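Local coordinates for protein putative sulfatase yidJ (Bacteroides fragilis, PDB 2QZU) that probably hydrolyses sulfate esters as a metal-dependent member of the sulfatase family, with arylsulfatase as its likely activity, at residues A[35-40]-A[233-238]; A[240-245]-A[286-291]; A[181-186]-A[201-206]. One frame throughout, in Å; residues are numbered along the deposited sequence.

Contact 1: A[35-40]-A[233-238]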
loop_
_atom_site.group_PDB
_atom_site.type_symbol
_atom_site.label_atom_id
_atom_site.label_comp_id
_atom_site.label_asym_id
_atom_site.label_seq_id
_atom_site.Cartn_x
_atom_site.Cartn_y
_atom_site.Cartn_z
ATOM N N ALA A 35 20.879 -6.179 3.697
ATOM C CA ALA A 35 19.590 -5.520 3.767
ATOM C C ALA A 35 19.216 -5.332 2.310
ATOM O O ALA A 35 20.000 -4.802 1.526
ATOM C CB ALA A 35 19.719 -4.173 4.469
ATOM N N ASP A 36 18.023 -5.781 1.947
ATOM C CA ASP A 36 17.573 -5.694 0.572
ATOM C C ASP A 36 17.321 -4.265 0.077
ATOM O O ASP A 36 16.815 -3.414 0.811
ATOM C CB ASP A 36 16.307 -6.551 0.418
ATOM C CG ASP A 36 15.925 -6.786 -1.024
ATOM O OD1 ASP A 36 15.457 -5.834 -1.682
ATOM O OD2 ASP A 36 16.100 -7.928 -1.502
ATOM N N GLN A 37 17.706 -4.007 -1.171
ATOM C CA GLN A 37 17.471 -2.714 -1.806
ATOM C C GLN A 37 18.127 -1.525 -1.103
ATOM O O GLN A 37 17.558 -0.430 -1.056
ATOM C CB GLN A 37 15.960 -2.504 -1.912
ATOM C CG GLN A 37 15.509 -1.476 -2.927
ATOM C CD GLN A 37 14.140 -1.816 -3.479
ATOM O OE1 GLN A 37 13.962 -2.856 -4.117
ATOM N NE2 GLN A 37 13.166 -0.950 -3.233
ATOM N N TYR A 38 19.338 -1.739 -0.596
ATOM C CA TYR A 38 20.094 -0.706 0.113
ATOM C C TYR A 38 21.133 -0.058 -0.822
ATOM O O TYR A 38 22.051 -0.726 -1.299
ATOM C CB TYR A 38 20.795 -1.347 1.324
ATOM C CG TYR A 38 21.370 -0.378 2.344
ATOM C CD1 TYR A 38 22.306 0.589 1.974
ATOM C CD2 TYR A 38 20.990 -0.449 3.684
ATOM C CE1 TYR A 38 22.849 1.467 2.919
ATOM C CE2 TYR A 38 21.530 0.421 4.637
ATOM C CZ TYR A 38 22.456 1.375 4.243
ATOM O OH TYR A 38 22.994 2.241 5.173
ATOM N N ARG A 39 20.984 1.241 -1.082
ATOM C CA ARG A 39 21.915 1.966 -1.956
ATOM C C ARG A 39 23.280 2.186 -1.316
ATOM O O ARG A 39 23.378 2.538 -0.140
ATOM C CB ARG A 39 21.342 3.327 -2.358
ATOM C CG ARG A 39 20.210 3.249 -3.362
ATOM C CD ARG A 39 19.873 4.616 -3.952
ATOM N NE ARG A 39 19.307 5.550 -2.979
ATOM C CZ ARG A 39 20.015 6.424 -2.266
ATOM N NH1 ARG A 39 21.332 6.496 -2.402
ATOM N NH2 ARG A 39 19.396 7.244 -1.426
ATOM N N GLY A 40 24.329 2.005 -2.110
ATOM C CA GLY A 40 25.683 2.174 -1.612
ATOM C C GLY A 40 26.013 3.530 -1.005
ATOM O O GLY A 40 26.728 3.598 -0.005
ATOM N N THR A 233 10.809 -2.004 -0.495
ATOM C CA THR A 233 9.471 -1.445 -0.378
ATOM C C THR A 233 8.584 -1.894 0.730
ATOM O O THR A 233 8.638 -3.030 1.216
ATOM C CB THR A 233 8.659 -1.536 -1.664
ATOM O OG1 THR A 233 8.820 -2.831 -2.241
ATOM C CG2 THR A 233 9.085 -0.432 -2.629
ATOM N N GLY A 234 7.695 -0.960 1.029
ATOM C CA GLY A 234 6.789 -1.054 2.130
ATOM C C GLY A 234 7.663 -0.069 2.875
ATOM O O GLY A 234 8.007 -0.280 4.030
ATOM N N TYR A 235 8.079 0.984 2.161
ATOM C CA TYR A 235 8.955 2.010 2.732
ATOM C C TYR A 235 8.345 2.624 3.980
ATOM O O TYR A 235 9.062 2.977 4.914
ATOM C CB TYR A 235 9.240 3.149 1.737
ATOM C CG TYR A 235 10.012 2.771 0.485
ATOM C CD1 TYR A 235 11.185 2.013 0.553
ATOM C CD2 TYR A 235 9.574 3.195 -0.770
ATOM C CE1 TYR A 235 11.900 1.688 -0.606
ATOM C CE2 TYR A 235 10.277 2.878 -1.927
ATOM C CZ TYR A 235 11.437 2.125 -1.842
ATOM O OH TYR A 235 12.113 1.810 -3.001
ATOM N N GLU A 236 7.022 2.756 3.992
ATOM C CA GLU A 236 6.333 3.352 5.132
ATOM C C GLU A 236 6.179 2.389 6.298
ATOM O O GLU A 236 5.825 2.793 7.409
ATOM C CB GLU A 236 4.945 3.847 4.714
ATOM C CG GLU A 236 3.855 2.768 4.716
ATOM C CD GLU A 236 3.832 1.907 3.465
ATOM O OE1 GLU A 236 4.824 1.909 2.706
ATOM O OE2 GLU A 236 2.814 1.211 3.245
ATOM N N LEU A 237 6.447 1.112 6.045
ATOM C CA LEU A 237 6.302 0.088 7.071
ATOM C C LEU A 237 7.561 -0.018 7.932
ATOM O O LEU A 237 8.312 -1.003 7.874
ATOM C CB LEU A 237 5.969 -1.244 6.403
ATOM C CG LEU A 237 4.738 -1.211 5.489
ATOM C CD1 LEU A 237 4.606 -2.541 4.781
ATOM C CD2 LEU A 237 3.481 -0.904 6.302
ATOM N N VAL A 238 7.775 1.024 8.727
ATOM C CA VAL A 238 8.915 1.137 9.624
ATOM C C VAL A 238 8.417 1.838 10.888
ATOM O O VAL A 238 7.550 2.715 10.816
ATOM C CB VAL A 238 10.052 1.959 8.955
ATOM C CG1 VAL A 238 9.519 3.305 8.469
ATOM C CG2 VAL A 238 11.210 2.145 9.924
#
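At the C-terminal rim of the central sheet, where the sulfatase family places its active site, Gln37 reaches across to Tyr235 and Thr233. Residues 35-40 leave strand 29-35 through a type II turn, Ala35 to Tyr38, with Gln37 at the third position at positive phi. Its CG lies anti to the backbone N (chi1 -160°), and the extended chain carries the amide over to residues 233-238. NE2 comes to 3.0 Å from Tyr235 OH. The angle at the hydrogen is only 121°, and this hydrogen bond is weak. The side chains cross at about a right angle, and the amide plane is turned 64° from the ring. NE2 also comes to 3.8 Å from Thr233 N. On the Tyr235 ring, Thr233 CG2 sits over one face, 3.5 Å above the plane and toward the rim. The stronger polar tie of Gln37 is at OE1, which accepts a hydrogen bond from Lys326. The next residue back, Asp36, is salt-bridged to Arg80 and Lys132. Tyr235 also packs on Tyr271 and Asn275 of helix 267-299. The loops after neighbouring parallel strands 29-35 and 222-228 thus meet at the rim that carries the active site in the alkaline phosphatase clan.

Contact 2: A[240-245]-A[286-291]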
loop_
_atom_site.group_PDB
_atom_site.type_symbol
_atom_site.label_atom_id
_atom_site.label_comp_id
_atom_site.label_asym_id
_atom_site.label_seq_id
_atom_site.Cartn_x
_atom_site.Cartn_y
_atom_site.Cartn_z
ATOM N N ASP A 240 7.595 4.233 13.935
ATOM C CA ASP A 240 7.507 5.685 14.007
ATOM C C ASP A 240 8.742 6.388 14.544
ATOM O O ASP A 240 9.064 7.490 14.098
ATOM C CB ASP A 240 6.295 6.092 14.847
ATOM C CG ASP A 240 4.992 5.608 14.250
ATOM O OD1 ASP A 240 4.814 5.770 13.026
ATOM O OD2 ASP A 240 4.147 5.073 15.002
ATOM N N ARG A 241 9.435 5.770 15.496
ATOM C CA ARG A 241 10.619 6.410 16.060
ATOM C C ARG A 241 11.700 6.668 15.011
ATOM O O ARG A 241 12.457 7.632 15.118
ATOM C CB ARG A 241 11.178 5.592 17.233
ATOM C CG ARG A 241 11.548 4.148 16.932
ATOM C CD ARG A 241 12.045 3.470 18.206
ATOM N NE ARG A 241 12.530 2.107 17.994
ATOM C CZ ARG A 241 11.750 1.051 17.782
ATOM N NH1 ARG A 241 10.431 1.189 17.749
ATOM N NH2 ARG A 241 12.289 -0.149 17.616
ATOM N N TYR A 242 11.772 5.821 13.991
ATOM C CA TYR A 242 12.763 6.028 12.942
ATOM C C TYR A 242 12.302 7.117 11.974
ATOM O O TYR A 242 13.119 7.844 11.407
ATOM C CB TYR A 242 13.032 4.711 12.211
ATOM C CG TYR A 242 13.570 3.652 13.143
ATOM C CD1 TYR A 242 14.776 3.845 13.822
ATOM C CD2 TYR A 242 12.859 2.483 13.385
ATOM C CE1 TYR A 242 15.254 2.900 14.718
ATOM C CE2 TYR A 242 13.328 1.530 14.278
ATOM C CZ TYR A 242 14.528 1.748 14.940
ATOM O OH TYR A 242 14.996 0.805 15.818
ATOM N N LYS A 243 10.990 7.245 11.798
ATOM C CA LYS A 243 10.449 8.273 10.916
ATOM C C LYS A 243 10.645 9.653 11.543
ATOM O O LYS A 243 10.937 10.626 10.845
ATOM C CB LYS A 243 8.954 8.035 10.653
ATOM C CG LYS A 243 8.632 6.777 9.857
ATOM C CD LYS A 243 7.132 6.698 9.554
ATOM C CE LYS A 243 6.768 5.452 8.766
ATOM N NZ LYS A 243 5.308 5.411 8.448
ATOM N N GLU A 244 10.491 9.727 12.864
ATOM C CA GLU A 244 10.643 10.983 13.601
ATOM C C GLU A 244 11.999 11.634 13.359
ATOM O O GLU A 244 12.123 12.856 13.384
ATOM C CB GLU A 244 10.481 10.746 15.107
ATOM C CG GLU A 244 9.236 11.367 15.718
ATOM C CD GLU A 244 8.105 10.370 15.887
ATOM O OE1 GLU A 244 8.279 9.404 16.661
ATOM O OE2 GLU A 244 7.045 10.555 15.252
ATOM N N ILE A 245 13.016 10.810 13.140
ATOM C CA ILE A 245 14.366 11.303 12.910
ATOM C C ILE A 245 14.476 12.165 11.654
ATOM O O ILE A 245 15.322 13.056 11.583
ATOM C CB ILE A 245 15.360 10.118 12.814
ATOM C CG1 ILE A 245 15.415 9.386 14.159
ATOM C CG2 ILE A 245 16.750 10.614 12.419
ATOM C CD1 ILE A 245 16.206 8.097 14.125
ATOM N N VAL A 286 17.354 -0.269 10.220
ATOM C CA VAL A 286 18.170 -1.437 9.906
ATOM C C VAL A 286 19.509 -1.277 10.627
ATOM O O VAL A 286 20.011 -2.217 11.243
ATOM C CB VAL A 286 18.395 -1.564 8.377
ATOM C CG1 VAL A 286 19.581 -2.473 8.083
ATOM C CG2 VAL A 286 17.140 -2.139 7.721
ATOM N N ASP A 287 20.063 -0.070 10.561
ATOM C CA ASP A 287 21.341 0.245 11.194
ATOM C C ASP A 287 21.339 -0.097 12.683
ATOM O O ASP A 287 22.274 -0.719 13.189
ATOM C CB ASP A 287 21.652 1.734 11.011
ATOM C CG ASP A 287 22.998 2.128 11.595
ATOM O OD1 ASP A 287 24.034 1.845 10.956
ATOM O OD2 ASP A 287 23.014 2.720 12.696
ATOM N N GLU A 288 20.284 0.304 13.382
ATOM C CA GLU A 288 20.191 0.040 14.812
ATOM C C GLU A 288 20.194 -1.453 15.114
ATOM O O GLU A 288 20.813 -1.900 16.080
ATOM C CB GLU A 288 18.933 0.695 15.393
ATOM C CG GLU A 288 18.738 0.428 16.879
ATOM C CD GLU A 288 17.735 1.369 17.517
ATOM O OE1 GLU A 288 18.044 2.572 17.639
ATOM O OE2 GLU A 288 16.639 0.907 17.894
ATOM N N ASN A 289 19.512 -2.233 14.284
ATOM C CA ASN A 289 19.473 -3.667 14.511
ATOM C C ASN A 289 20.791 -4.342 14.142
ATOM O O ASN A 289 21.148 -5.366 14.720
ATOM C CB ASN A 289 18.271 -4.268 13.782
ATOM C CG ASN A 289 16.975 -3.972 14.508
ATOM O OD1 ASN A 289 16.760 -4.456 15.621
ATOM N ND2 ASN A 289 16.121 -3.147 13.906
ATOM N N VAL A 290 21.522 -3.762 13.195
ATOM C CA VAL A 290 22.829 -4.301 12.839
ATOM C C VAL A 290 23.704 -4.057 14.072
ATOM O O VAL A 290 24.523 -4.894 14.449
ATOM C CB VAL A 290 23.445 -3.571 11.624
ATOM C CG1 VAL A 290 24.922 -3.934 11.488
ATOM C CG2 VAL A 290 22.697 -3.962 10.350
ATOM N N GLY A 291 23.503 -2.905 14.706
ATOM C CA GLY A 291 24.257 -2.563 15.901
ATOM C C GLY A 291 24.033 -3.576 17.012
ATOM O O GLY A 291 24.957 -3.906 17.762
HETATM O O HOH W 1 15.086 3.208 18.527
#
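Tyr242 and Glu288 make the tight part of this helix-to-helix contact. Tyr242 OH donates a short hydrogen bond of 2.6 Å to Glu288 OE2. The hydroxyl meets that oxygen from above the carboxylate plane, 70° out of it. Ring and carboxylate planes stand 67° apart, and the two side chains cross at about a right angle. Glu288 reaches the hydroxyl with CG anti to the backbone N (chi1 178°) and its chain extended. The buried Tyr242 ring also packs on Ala281, an earlier residue of helix 267-299. Short helix 240-244 therefore rests on that long helix, which precedes strand 306-311 of the central sheet, within the alpha/beta fold of the sulfatases. The outer side is looser and wet. Arg241 is exposed, and its NE stays 4.3 Å from Glu288 OE2, too far for a salt bridge. Water 1 fills in between them. It accepts from Arg241 NE at 2.8 Å, in the guanidinium plane, and donates to Glu288 OE2 at 2.8 Å. OE2 is thus gripped by a hydroxyl and a water. Arg241 CG lies over the centre of the Tyr242 ring, 4.0 Å above it, while Arg241 NH2 forms its salt bridge with Glu202 of helix 200-213.

Contact 3: A[181-186]-A[201-206]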
loop_
_atom_site.group_PDB
_atom_site.type_symbol
_atom_site.label_atom_id
_atom_site.label_comp_id
_atom_site.label_asym_id
_atom_site.label_seq_id
_atom_site.Cartn_x
_atom_site.Cartn_y
_atom_site.Cartn_z
ATOM N N PRO A 181 5.899 -9.634 9.645
ATOM C CA PRO A 181 6.581 -10.612 8.793
ATOM C C PRO A 181 6.232 -12.047 9.159
ATOM O O PRO A 181 5.708 -12.309 10.239
ATOM C CB PRO A 181 8.052 -10.302 9.038
ATOM C CG PRO A 181 8.059 -9.937 10.492
ATOM C CD PRO A 181 6.842 -9.024 10.599
HETATM N N MSE A 182 6.503 -12.972 8.243
HETATM C CA MSE A 182 6.257 -14.381 8.508
HETATM C C MSE A 182 7.539 -15.160 8.265
HETATM O O MSE A 182 8.426 -14.713 7.526
HETATM C CB MSE A 182 5.100 -14.925 7.653
HETATM C CG MSE A 182 5.092 -14.499 6.205
HETATM SE SE MSE A 182 6.374 -15.454 5.140
HETATM C CE MSE A 182 5.812 -14.901 3.392
ATOM N N TYR A 183 7.636 -16.321 8.901
ATOM C CA TYR A 183 8.821 -17.156 8.803
ATOM C C TYR A 183 8.476 -18.621 8.971
ATOM O O TYR A 183 7.391 -18.978 9.440
ATOM C CB TYR A 183 9.808 -16.811 9.928
ATOM C CG TYR A 183 10.244 -15.371 9.986
ATOM C CD1 TYR A 183 11.370 -14.934 9.287
ATOM C CD2 TYR A 183 9.510 -14.432 10.710
ATOM C CE1 TYR A 183 11.753 -13.597 9.304
ATOM C CE2 TYR A 183 9.877 -13.093 10.730
ATOM C CZ TYR A 183 10.997 -12.679 10.025
ATOM O OH TYR A 183 11.346 -11.352 10.024
ATOM N N TRP A 184 9.425 -19.460 8.578
ATOM C CA TRP A 184 9.328 -20.899 8.757
ATOM C C TRP A 184 10.542 -21.187 9.625
ATOM O O TRP A 184 11.645 -20.733 9.307
ATOM C CB TRP A 184 9.512 -21.651 7.442
ATOM C CG TRP A 184 8.296 -21.795 6.599
ATOM C CD1 TRP A 184 7.299 -22.724 6.730
ATOM C CD2 TRP A 184 7.986 -21.033 5.433
ATOM N NE1 TRP A 184 6.391 -22.590 5.703
ATOM C CE2 TRP A 184 6.790 -21.559 4.893
ATOM C CE3 TRP A 184 8.607 -19.954 4.787
ATOM C CZ2 TRP A 184 6.203 -21.044 3.735
ATOM C CZ3 TRP A 184 8.025 -19.443 3.635
ATOM C CH2 TRP A 184 6.833 -19.990 3.120
ATOM N N ASN A 185 10.345 -21.906 10.722
ATOM C CA ASN A 185 11.463 -22.278 11.580
ATOM C C ASN A 185 12.049 -23.540 10.943
ATOM O O ASN A 185 11.557 -24.000 9.914
ATOM C CB ASN A 185 10.982 -22.544 13.009
ATOM C CG ASN A 185 9.832 -23.520 13.063
ATOM O OD1 ASN A 185 9.959 -24.665 12.636
ATOM N ND2 ASN A 185 8.695 -23.070 13.580
ATOM N N THR A 186 13.078 -24.113 11.555
ATOM C CA THR A 186 13.745 -25.284 10.990
ATOM C C THR A 186 12.887 -26.511 10.680
ATOM O O THR A 186 13.041 -27.117 9.622
ATOM C CB THR A 186 14.926 -25.727 11.887
ATOM O OG1 THR A 186 15.817 -24.619 12.080
ATOM C CG2 THR A 186 15.698 -26.874 11.233
ATOM N N PRO A 201 13.414 -6.511 10.850
ATOM C CA PRO A 201 14.802 -6.360 11.298
ATOM C C PRO A 201 14.980 -6.543 12.798
ATOM O O PRO A 201 16.018 -7.020 13.246
ATOM C CB PRO A 201 15.160 -4.948 10.842
ATOM C CG PRO A 201 14.352 -4.803 9.583
ATOM C CD PRO A 201 13.012 -5.364 10.015
ATOM N N GLU A 202 13.966 -6.142 13.561
ATOM C CA GLU A 202 13.994 -6.265 15.015
ATOM C C GLU A 202 13.962 -7.724 15.436
ATOM O O GLU A 202 14.759 -8.157 16.269
ATOM C CB GLU A 202 12.792 -5.550 15.635
ATOM C CG GLU A 202 13.038 -4.119 16.035
ATOM C CD GLU A 202 11.840 -3.513 16.743
ATOM O OE1 GLU A 202 11.323 -4.156 17.684
ATOM O OE2 GLU A 202 11.420 -2.401 16.362
ATOM N N TYR A 203 13.027 -8.474 14.858
ATOM C CA TYR A 203 12.876 -9.891 15.165
ATOM C C TYR A 203 14.102 -10.660 14.691
ATOM O O TYR A 203 14.663 -11.481 15.421
ATOM C CB TYR A 203 11.628 -10.448 14.477
ATOM C CG TYR A 203 11.436 -11.940 14.672
ATOM C CD1 TYR A 203 11.071 -12.466 15.914
ATOM C CD2 TYR A 203 11.621 -12.825 13.612
ATOM C CE1 TYR A 203 10.897 -13.840 16.088
ATOM C CE2 TYR A 203 11.451 -14.189 13.774
ATOM C CZ TYR A 203 11.090 -14.693 15.007
ATOM O OH TYR A 203 10.937 -16.049 15.151
ATOM N N GLU A 204 14.516 -10.386 13.462
ATOM C CA GLU A 204 15.672 -11.054 12.894
ATOM C C GLU A 204 16.927 -10.824 13.725
ATOM O O GLU A 204 17.690 -11.756 13.967
ATOM C CB GLU A 204 15.862 -10.595 11.447
ATOM C CG GLU A 204 14.805 -11.194 10.529
ATOM C CD GLU A 204 14.494 -10.339 9.318
ATOM O OE1 GLU A 204 15.216 -9.347 9.079
ATOM O OE2 GLU A 204 13.522 -10.668 8.601
ATOM N N ALA A 205 17.141 -9.591 14.171
ATOM C CA ALA A 205 18.305 -9.289 14.991
ATOM C C ALA A 205 18.204 -10.036 16.325
ATOM O O ALA A 205 19.210 -10.501 16.860
ATOM C CB ALA A 205 18.414 -7.780 15.228
ATOM N N SER A 206 16.992 -10.157 16.863
ATOM C CA SER A 206 16.814 -10.873 18.122
ATOM C C SER A 206 17.146 -12.352 17.965
ATOM O O SER A 206 17.768 -12.947 18.843
ATOM C CB SER A 206 15.384 -10.723 18.640
ATOM O OG SER A 206 15.156 -9.399 19.076
#
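One face of the Tyr183 ring takes Tyr203 CE2, and its hydroxyl edge takes the carboxylate of Glu204. Tyr203 CE2 lies 3.5 Å above the Tyr183 plane, shifted toward the rim. The two rings are oblique, with planes at 40° and centroids 4.9 Å apart, and the side chains slide past each other in opposite directions. Their closest atoms are Tyr183 CE2 and Tyr203 CD2, at 3.4 Å. The Tyr203 ring reaches across because its CG is anti to the backbone N (chi1 176°).

At the edge, Tyr183 OH donates a hydrogen bond of 2.7 Å to Glu204 OE2, which lies in the plane of the ring. The carboxylate stands perpendicular to that ring, and the hydroxyl approaches OE2 tilted about 40° out of the carboxylate plane. Glu204 CG is also near, 3.5 Å from Tyr183 OH. Both Tyr183 and Glu204 are buried, so the bond gives two buried polar atoms, Tyr183 OH and Glu204 OE2, a partner. It also fixes how the phenol hydroxyl is turned.

Tyr203 has its own polar partner, as its OH is hydrogen-bonded to the OH of Tyr194. Tyr183 is further met by the ring of Tyr172, with the planes nearly perpendicular. The contact lays strand 182-183 against helix 200-213. Tyr194 lies on the antiparallel partner strand 194-195, and Tyr183 and Tyr203 both touch Ile170 of strand 168-172, an outermost strand of the central sheet.

How the contacts relate
From the N terminus, strand 29-35 leads into 35-40, the opening side of contact 1. The chain then runs through 192 residues before 233-238 closes that loop. Contact 3 is nested inside it and closes a short excursion of 14 residues between 181-186 and 201-206. Contact 2 follows in series, joining 240-245 to 286-291 across 40 residues; no loops cross. Contacts 1 and 2 touch where Lys243 NZ lies 2.9 Å from Glu236 O. Contacts 2 and 3 touch where Asn289 packs on Pro201. Contacts 1 and 3 do not touch. Helix 267-299 carries one side of contact 2 and touches Tyr235 and Pro201, so the three join the sheet rim to helices 240-244 and 200-213 and strand 182-183.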